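Local structure of carboxymuconolactone decarboxylase family protein (Thermotoga maritima, 1VKE) at residues D54-E59 and D89-E94; A65-V68 and C74-Y77; R81-G86 and E120-E125. The protein is of uncertain function but probably acts as a peroxiredoxin-like oxidoreductase, possibly in antioxidative defence. All coordinates share one frame; numbering follows the deposited sequence.

Contact 1. Residues D54-E59 and D89-E94; sequences DVKTKE and DEEIFE
K56 and E91 meet from the first turns of helices 55-68 and 89-103, whose backbones stay well apart, with 10.0 Å between K56 CA and E91 CA. Two helix N-termini of the all-helical AhpD-like fold are thus joined at the surface purely by long side chains. K56 NZ forms a salt bridge with E91 OE2 at 3.0 Å, meeting that oxygen on its syn side and 16° out of the carboxylate plane. The second bond, from K56 NZ to E91 OE1 at 3.2 Å, is weak, so the ammonium is shared unequally between the two oxygens. A chi1 of -176° swings CG of the lysine to the far side from its amide nitrogen; the chain bends only at chi3 and crosses the extended glutamate at about a right angle. E91 OE1 also accepts from S88 N, just before its helix, and this bond ties the carboxylate to the helix start. With an alanine in place of this glutamate, K56 NZ would probably lose its countercharge and S88 N this acceptor. A water also accepts from K56 NZ at 3.0 Å; its unusually short approach to E91 OE1 is doubtful. Deeper in, K58 and E94 pair with E94 and K58 of a second subunit, which places this contact beside a subunit interface. The start of helix 55-68 is secured by the N-cap D54, whose OD1 accepts from T57 N at 2.9 Å and T57 OG1 at 2.6 Å, the two donors arriving from opposite faces of the carboxylate plane.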
loop_
_atom_site.group_PDB
_atom_site.type_symbol
_atom_site.label_atom_id
_atom_site.label_comp_id
_atom_site.label_asym_id
_atom_site.label_seq_id
_atom_site.Cartn_x
_atom_site.Cartn_y
_atom_site.Cartn_z
ATOM N N ASP E 54 -23.732 14.913 -0.754
ATOM C CA ASP E 54 -23.982 15.355 0.597
ATOM C C ASP E 54 -22.941 14.870 1.573
ATOM O O ASP E 54 -22.068 14.048 1.224
ATOM C CB ASP E 54 -25.401 15.042 1.077
ATOM C CG ASP E 54 -25.694 13.577 1.313
ATOM O OD1 ASP E 54 -24.822 12.695 1.314
ATOM O OD2 ASP E 54 -26.878 13.231 1.555
ATOM N N VAL E 55 -22.961 15.442 2.770
ATOM C CA VAL E 55 -21.899 15.151 3.701
ATOM C C VAL E 55 -21.882 13.672 4.114
ATOM O O VAL E 55 -20.793 13.036 4.208
ATOM C CB VAL E 55 -21.884 16.105 4.894
ATOM C CG1 VAL E 55 -23.159 16.008 5.668
ATOM C CG2 VAL E 55 -20.671 15.866 5.758
ATOM N N LYS E 56 -23.056 13.075 4.325
ATOM C CA LYS E 56 -23.056 11.658 4.705
ATOM C C LYS E 56 -22.363 10.803 3.644
ATOM O O LYS E 56 -21.499 9.938 3.954
ATOM C CB LYS E 56 -24.475 11.149 4.939
ATOM C CG LYS E 56 -24.501 9.721 5.426
ATOM C CD LYS E 56 -25.880 9.299 5.895
ATOM C CE LYS E 56 -26.835 9.104 4.794
ATOM N NZ LYS E 56 -28.100 8.558 5.366
ATOM N N THR E 57 -22.663 11.094 2.390
ATOM C CA THR E 57 -22.081 10.382 1.266
ATOM C C THR E 57 -20.576 10.560 1.239
ATOM O O THR E 57 -19.830 9.580 1.047
ATOM C CB THR E 57 -22.688 10.884 -0.025
ATOM O OG1 THR E 57 -24.101 10.558 -0.062
ATOM C CG2 THR E 57 -22.081 10.157 -1.219
ATOM N N LYS E 58 -20.124 11.813 1.376
ATOM C CA LYS E 58 -18.667 12.078 1.319
ATOM C C LYS E 58 -17.922 11.405 2.483
ATOM O O LYS E 58 -16.815 10.837 2.299
ATOM C CB LYS E 58 -18.376 13.577 1.239
ATOM C CG LYS E 58 -18.813 14.228 -0.046
ATOM C CD LYS E 58 -18.298 15.640 -0.158
ATOM C CE LYS E 58 -18.747 16.317 -1.439
ATOM N NZ LYS E 58 -18.034 17.588 -1.792
ATOM N N GLU E 59 -18.520 11.433 3.668
ATOM C CA GLU E 59 -17.883 10.765 4.826
ATOM C C GLU E 59 -17.845 9.235 4.682
ATOM O O GLU E 59 -16.863 8.604 5.069
ATOM C CB GLU E 59 -18.523 11.226 6.124
ATOM C CG GLU E 59 -18.275 12.707 6.405
ATOM C CD GLU E 59 -16.833 13.065 6.809
ATOM O OE1 GLU E 59 -16.029 12.143 7.030
ATOM O OE2 GLU E 59 -16.529 14.285 6.955
ATOM N N ASP E 89 -26.032 1.784 10.916
ATOM C CA ASP E 89 -25.072 0.656 10.883
ATOM C C ASP E 89 -25.158 -0.106 9.564
ATOM O O ASP E 89 -24.097 -0.466 9.027
ATOM C CB ASP E 89 -25.261 -0.330 12.039
ATOM C CG ASP E 89 -24.796 0.237 13.386
ATOM O OD1 ASP E 89 -24.243 1.364 13.429
ATOM O OD2 ASP E 89 -24.906 -0.406 14.463
ATOM N N GLU E 90 -26.379 -0.291 9.046
ATOM C CA GLU E 90 -26.548 -0.948 7.752
ATOM C C GLU E 90 -25.804 -0.218 6.598
ATOM O O GLU E 90 -25.151 -0.852 5.765
ATOM C CB GLU E 90 -28.024 -1.147 7.403
ATOM C CG GLU E 90 -28.199 -2.050 6.190
ATOM C CD GLU E 90 -29.620 -2.618 6.050
ATOM O OE1 GLU E 90 -30.472 -2.384 6.950
ATOM O OE2 GLU E 90 -29.885 -3.298 5.019
ATOM N N GLU E 91 -25.932 1.112 6.554
ATOM C CA GLU E 91 -25.261 1.901 5.530
ATOM C C GLU E 91 -23.754 1.770 5.686
ATOM O O GLU E 91 -23.030 1.503 4.716
ATOM C CB GLU E 91 -25.661 3.389 5.630
ATOM C CG GLU E 91 -27.095 3.681 5.183
ATOM C CD GLU E 91 -27.522 5.123 5.434
ATOM O OE1 GLU E 91 -27.255 5.662 6.540
ATOM O OE2 GLU E 91 -28.184 5.701 4.552
ATOM N N ILE E 92 -23.274 1.908 6.917
ATOM C CA ILE E 92 -21.840 1.737 7.192
ATOM C C ILE E 92 -21.336 0.343 6.802
ATOM O O ILE E 92 -20.289 0.237 6.153
ATOM C CB ILE E 92 -21.542 2.053 8.682
ATOM C CG1 ILE E 92 -21.767 3.544 8.916
ATOM C CG2 ILE E 92 -20.127 1.632 9.057
ATOM C CD1 ILE E 92 -21.837 3.932 10.414
ATOM N N PHE E 93 -22.090 -0.703 7.129
ATOM C CA PHE E 93 -21.655 -2.067 6.780
ATOM C C PHE E 93 -21.661 -2.306 5.275
ATOM O O PHE E 93 -20.755 -2.955 4.769
ATOM C CB PHE E 93 -22.473 -3.147 7.487
ATOM C CG PHE E 93 -22.416 -3.116 8.996
ATOM C CD1 PHE E 93 -21.307 -2.716 9.684
ATOM C CD2 PHE E 93 -23.515 -3.545 9.722
ATOM C CE1 PHE E 93 -21.302 -2.709 11.083
ATOM C CE2 PHE E 93 -23.503 -3.550 11.119
ATOM C CZ PHE E 93 -22.383 -3.131 11.788
ATOM N N GLU E 94 -22.606 -1.715 4.550
ATOM C CA GLU E 94 -22.616 -1.859 3.076
ATOM C C GLU E 94 -21.408 -1.209 2.452
ATOM O O GLU E 94 -20.828 -1.740 1.495
ATOM C CB GLU E 94 -23.899 -1.299 2.460
ATOM C CG GLU E 94 -25.134 -2.148 2.757
ATOM C CD GLU E 94 -26.418 -1.649 2.107
ATOM O OE1 GLU E 94 -26.345 -0.931 1.090
ATOM O OE2 GLU E 94 -27.514 -1.979 2.645
HETATM O O HOH W 1 -29.295 6.849 7.469
#

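Contact 2. Residues A65-V68 and C74-Y77; sequences ASTV and CIRY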
loop_
_atom_site.group_PDB
_atom_site.type_symbol
_atom_site.label_atom_id
_atom_site.label_comp_id
_atom_site.label_asym_id
_atom_site.label_seq_id
_atom_site.Cartn_x
_atom_site.Cartn_y
_atom_site.Cartn_z
ATOM N N ALA E 65 -12.282 4.753 1.484
ATOM C CA ALA E 65 -10.891 4.997 1.079
ATOM C C ALA E 65 -9.939 4.643 2.235
ATOM O O ALA E 65 -8.898 3.989 2.003
ATOM C CB ALA E 65 -10.692 6.433 0.668
ATOM N N SER E 66 -10.279 5.060 3.442
ATOM C CA SER E 66 -9.431 4.842 4.640
ATOM C C SER E 66 -9.339 3.368 4.987
ATOM O O SER E 66 -8.340 2.933 5.512
ATOM C CB SER E 66 -10.049 5.596 5.838
ATOM O OG SER E 66 -10.077 7.007 5.594
ATOM N N THR E 67 -10.391 2.600 4.722
ATOM C CA THR E 67 -10.385 1.173 5.000
ATOM C C THR E 67 -9.546 0.376 3.997
ATOM O O THR E 67 -8.759 -0.479 4.383
ATOM C CB THR E 67 -11.841 0.643 5.059
ATOM O OG1 THR E 67 -12.563 1.362 6.062
ATOM C CG2 THR E 67 -11.868 -0.845 5.452
ATOM N N VAL E 68 -9.705 0.620 2.691
ATOM C CA VAL E 68 -8.934 -0.132 1.727
ATOM C C VAL E 68 -7.434 0.209 1.831
ATOM O O VAL E 68 -6.554 -0.613 1.469
ATOM C CB VAL E 68 -9.385 0.035 0.236
ATOM C CG1 VAL E 68 -10.791 -0.445 0.062
ATOM C CG2 VAL E 68 -9.190 1.433 -0.264
ATOM N N CYS E 74 -7.691 7.102 10.472
ATOM C CA CYS E 74 -8.541 7.704 9.444
ATOM C C CYS E 74 -9.925 7.037 9.458
ATOM O O CYS E 74 -10.984 7.689 9.337
ATOM C CB CYS E 74 -7.978 7.514 8.038
ATOM S SG CYS E 74 -6.249 8.014 7.854
ATOM N N ILE E 75 -9.921 5.716 9.614
ATOM C CA ILE E 75 -11.174 4.957 9.734
ATOM C C ILE E 75 -12.008 5.492 10.908
ATOM O O ILE E 75 -13.234 5.761 10.807
ATOM C CB ILE E 75 -10.891 3.441 9.954
ATOM C CG1 ILE E 75 -10.319 2.850 8.665
ATOM C CG2 ILE E 75 -12.210 2.698 10.367
ATOM C CD1 ILE E 75 -9.791 1.459 8.814
ATOM N N ARG E 76 -11.343 5.631 12.051
ATOM C CA ARG E 76 -12.010 6.164 13.257
ATOM C C ARG E 76 -12.632 7.555 13.041
ATOM O O ARG E 76 -13.786 7.798 13.395
ATOM C CB ARG E 76 -11.057 6.206 14.442
ATOM C CG ARG E 76 -10.742 4.873 15.058
ATOM C CD ARG E 76 -9.631 4.983 16.166
ATOM N NE ARG E 76 -9.045 3.676 16.484
ATOM C CZ ARG E 76 -7.753 3.315 16.311
ATOM N NH1 ARG E 76 -6.846 4.148 15.802
ATOM N NH2 ARG E 76 -7.368 2.087 16.659
ATOM N N TYR E 77 -11.867 8.452 12.423
ATOM C CA TYR E 77 -12.299 9.795 12.154
ATOM C C TYR E 77 -13.567 9.742 11.299
ATOM O O TYR E 77 -14.588 10.351 11.609
ATOM C CB TYR E 77 -11.214 10.627 11.390
ATOM C CG TYR E 77 -11.771 11.968 10.990
ATOM C CD1 TYR E 77 -11.784 13.033 11.868
ATOM C CD2 TYR E 77 -12.256 12.183 9.694
ATOM C CE1 TYR E 77 -12.375 14.262 11.505
ATOM C CE2 TYR E 77 -12.841 13.405 9.340
ATOM C CZ TYR E 77 -12.876 14.426 10.247
ATOM O OH TYR E 77 -13.418 15.655 9.917
#
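S66 and T67 meet C74 and I75 without using any flat group: no ring or guanidinium offers a face or an edge to the other segment. The planar side chains of the second segment take no part here: Y77 touches F18 and R22 of helix 15-28 and also E59, farther back on helix 55-68, while R76 NH1 pairs with D73. What remains is a close approach of small side chains and backbone, as S66 CA lies only 5.4 Å from I75 CA. The hydroxyl of S66 comes up against the cysteine methylene, S66 OG standing 3.3 Å from C74 CB, while the two beta carbons, S66 CB and C74 CB, are 3.6 Å apart. No hydrogen bond crosses here; S66 OG bonds instead to G62 O, one turn back, and to an unidentified bound molecule. I75 leans across the backbone of the other helix: with CG1 anti to its carbonyl carbon (chi1 -70°), that methylene reaches 3.7 Å from S66 O and I75 CD1 lies 3.9 Å from T67 CA. T67 OG1 lies 3.7 Å from I75 CG1, the two side chains crossing at about a right angle; that hydroxyl bonds to L63 O of its own helix. C74 SG forms a disulfide with C71, and C74 also packs on P109 of a fourth subunit. A short connection between two helices, carrying a Cys-X-X-Cys pair at the start of the second, recalls AhpD, in which such a pair is redox-active; the oxidised state here is consistent with a similar role.

Contact 3. Residues R81-G86 and E120-E125; sequences RCVQEG and ELREME
R122 NH1, which rests 3.8 Å from V83 CG1, is held by two oxygens. R122 NH1 donates to E125 OE1 at 2.9 Å, using the syn lone pair of that carboxylate and lying within a salt bridge, and to a water at 3.0 Å. The water in turn donates to V83 O at 2.8 Å, so it carries a polar link between the two segments, across which no direct hydrogen bond passes. Both partners lie at the guanidinium edge, in its plane; V83 CG2 covers one face, 4.0 Å above the plane and offset toward the rim. A bend at chi2 (-54°) brings the end of R122 nearer to V83 than its root. V83 CG1, anti to the backbone N, meets R122 NH1 and E125 OE2, while V83 CG2, besides covering that face, packs on L121 CD1 at 3.9 Å, the apolar part of the contact. Just beyond V83 the helix ends in a Schellman motif, with G86 at positive phi, G86 N bonding to V83 O and A87 N to C82 O. The other guanidinium nitrogens of R122 are engaged too, NE with D89 and NH2 with A87 O. A cation set against the carbonyl end of one helix, D89 at the start of the next and E125 on its own would probably be stabilised by all three, with V83 supplying an apolar backing.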
loop_
_atom_site.group_PDB
_atom_site.type_symbol
_atom_site.label_atom_id
_atom_site.label_comp_id
_atom_site.label_asym_id
_atom_site.label_seq_id
_atom_site.Cartn_x
_atom_site.Cartn_y
_atom_site.Cartn_z
ATOM N N ARG E 81 -17.675 10.862 11.957
ATOM C CA ARG E 81 -18.414 11.805 11.120
ATOM C C ARG E 81 -19.645 11.123 10.531
ATOM O O ARG E 81 -20.729 11.740 10.440
ATOM C CB ARG E 81 -17.516 12.252 9.971
ATOM C CG ARG E 81 -16.368 13.119 10.388
ATOM C CD ARG E 81 -16.804 14.509 10.803
ATOM N NE ARG E 81 -17.531 15.151 9.688
ATOM C CZ ARG E 81 -18.815 15.525 9.709
ATOM N NH1 ARG E 81 -19.550 15.398 10.802
ATOM N NH2 ARG E 81 -19.347 16.070 8.624
ATOM N N CYS E 82 -19.516 9.854 10.109
ATOM C CA CYS E 82 -20.691 9.121 9.564
ATOM C C CYS E 82 -21.813 9.030 10.620
ATOM O O CYS E 82 -22.995 9.260 10.345
ATOM C CB CYS E 82 -20.327 7.718 9.137
ATOM S SG CYS E 82 -19.334 7.672 7.584
ATOM N N VAL E 83 -21.435 8.667 11.820
ATOM C CA VAL E 83 -22.423 8.611 12.924
ATOM C C VAL E 83 -23.064 9.974 13.193
ATOM O O VAL E 83 -24.315 10.111 13.288
ATOM C CB VAL E 83 -21.763 8.037 14.212
ATOM C CG1 VAL E 83 -22.630 8.211 15.450
ATOM C CG2 VAL E 83 -21.425 6.560 13.987
ATOM N N GLN E 84 -22.225 11.003 13.267
ATOM C CA GLN E 84 -22.715 12.384 13.479
ATOM C C GLN E 84 -23.710 12.824 12.409
ATOM O O GLN E 84 -24.660 13.535 12.700
ATOM C CB GLN E 84 -21.558 13.387 13.532
ATOM C CG GLN E 84 -20.678 13.257 14.788
ATOM C CD GLN E 84 -19.495 14.224 14.810
ATOM O OE1 GLN E 84 -18.918 14.531 13.766
ATOM N NE2 GLN E 84 -19.145 14.713 16.007
ATOM N N GLU E 85 -23.475 12.397 11.179
ATOM C CA GLU E 85 -24.309 12.747 10.042
ATOM C C GLU E 85 -25.477 11.784 9.833
ATOM O O GLU E 85 -26.175 11.860 8.816
ATOM C CB GLU E 85 -23.463 12.833 8.776
ATOM C CG GLU E 85 -22.434 13.934 8.769
ATOM C CD GLU E 85 -23.029 15.342 8.824
ATOM O OE1 GLU E 85 -24.215 15.540 8.455
ATOM O OE2 GLU E 85 -22.274 16.245 9.226
ATOM N N GLY E 86 -25.713 10.901 10.802
ATOM C CA GLY E 86 -26.942 10.106 10.830
ATOM C C GLY E 86 -26.881 8.838 9.997
ATOM O O GLY E 86 -27.915 8.255 9.690
ATOM N N GLU E 120 -18.601 1.219 20.224
ATOM C CA GLU E 120 -18.328 2.215 21.263
ATOM C C GLU E 120 -19.126 3.506 21.035
ATOM O O GLU E 120 -19.722 4.058 21.983
ATOM C CB GLU E 120 -16.829 2.532 21.315
ATOM C CG GLU E 120 -16.423 3.430 22.467
ATOM C CD GLU E 120 -14.918 3.740 22.465
ATOM O OE1 GLU E 120 -14.141 2.978 21.804
ATOM O OE2 GLU E 120 -14.532 4.745 23.121
ATOM N N LEU E 121 -19.172 3.974 19.784
ATOM C CA LEU E 121 -19.942 5.176 19.451
ATOM C C LEU E 121 -21.450 4.963 19.705
ATOM O O LEU E 121 -22.120 5.849 20.209
ATOM C CB LEU E 121 -19.738 5.571 17.985
ATOM C CG LEU E 121 -18.288 5.931 17.630
ATOM C CD1 LEU E 121 -18.151 6.182 16.145
ATOM C CD2 LEU E 121 -17.815 7.122 18.425
ATOM N N ARG E 122 -21.966 3.807 19.320
ATOM C CA ARG E 122 -23.406 3.496 19.547
ATOM C C ARG E 122 -23.738 3.438 21.038
ATOM O O ARG E 122 -24.825 3.857 21.447
ATOM C CB ARG E 122 -23.846 2.217 18.835
ATOM C CG ARG E 122 -23.827 2.317 17.286
ATOM C CD ARG E 122 -24.614 3.474 16.720
ATOM N NE ARG E 122 -24.611 3.426 15.259
ATOM C CZ ARG E 122 -24.940 4.433 14.462
ATOM N NH1 ARG E 122 -25.324 5.590 14.956
ATOM N NH2 ARG E 122 -24.873 4.250 13.150
ATOM N N GLU E 123 -22.784 2.960 21.844
ATOM C CA GLU E 123 -22.983 2.936 23.301
ATOM C C GLU E 123 -23.001 4.381 23.882
ATOM O O GLU E 123 -23.859 4.699 24.708
ATOM C CB GLU E 123 -21.937 2.022 23.940
ATOM C CG GLU E 123 -21.934 1.949 25.464
ATOM C CD GLU E 123 -23.041 1.068 26.030
ATOM O OE1 GLU E 123 -23.767 0.397 25.227
ATOM O OE2 GLU E 123 -23.193 1.038 27.296
ATOM N N MET E 124 -22.088 5.241 23.402
ATOM C CA MET E 124 -22.144 6.669 23.738
ATOM C C MET E 124 -23.516 7.242 23.368
ATOM O O MET E 124 -24.155 7.945 24.146
ATOM C CB MET E 124 -21.048 7.462 23.042
ATOM C CG MET E 124 -19.722 7.110 23.571
ATOM S SD MET E 124 -18.367 7.979 22.741
ATOM C CE MET E 124 -18.543 9.637 23.359
ATOM N N GLU E 125 -23.959 7.006 22.146
ATOM C CA GLU E 125 -25.262 7.496 21.718
ATOM C C GLU E 125 -26.408 7.000 22.612
ATOM O O GLU E 125 -27.270 7.769 23.058
ATOM C CB GLU E 125 -25.484 6.973 20.318
ATOM C CG GLU E 125 -26.605 7.544 19.510
ATOM C CD GLU E 125 -26.250 7.329 18.037
ATOM O OE1 GLU E 125 -26.104 6.161 17.669
ATOM O OE2 GLU E 125 -26.016 8.303 17.288
HETATM O O HOH W 2 -25.895 7.839 13.126
#

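Overall arrangement
Four helices of one subunit, 55-68, 72-84, 89-103 and 108-127, supply the three contacts. Contact 2 joins the first two of them across their short connection and is nested inside the loop closed by contact 1, which links helix 55-68 to 89-103; contact 3 packs helix 72-84 against helix 108-127, follows contact 2 and crosses contact 1 along the chain. Centres lie about 12 Å apart between contact 1 and either other contact, and about 15 Å between contacts 2 and 3. Salt bridges E59–R81 and D89–R122 tie contact 1 to contact 3 directly. Contacts 1 and 2 also reach a second subunit, so their shared helix 55-68 serves both bundle and subunit interface, while contact 3 lies within one subunit.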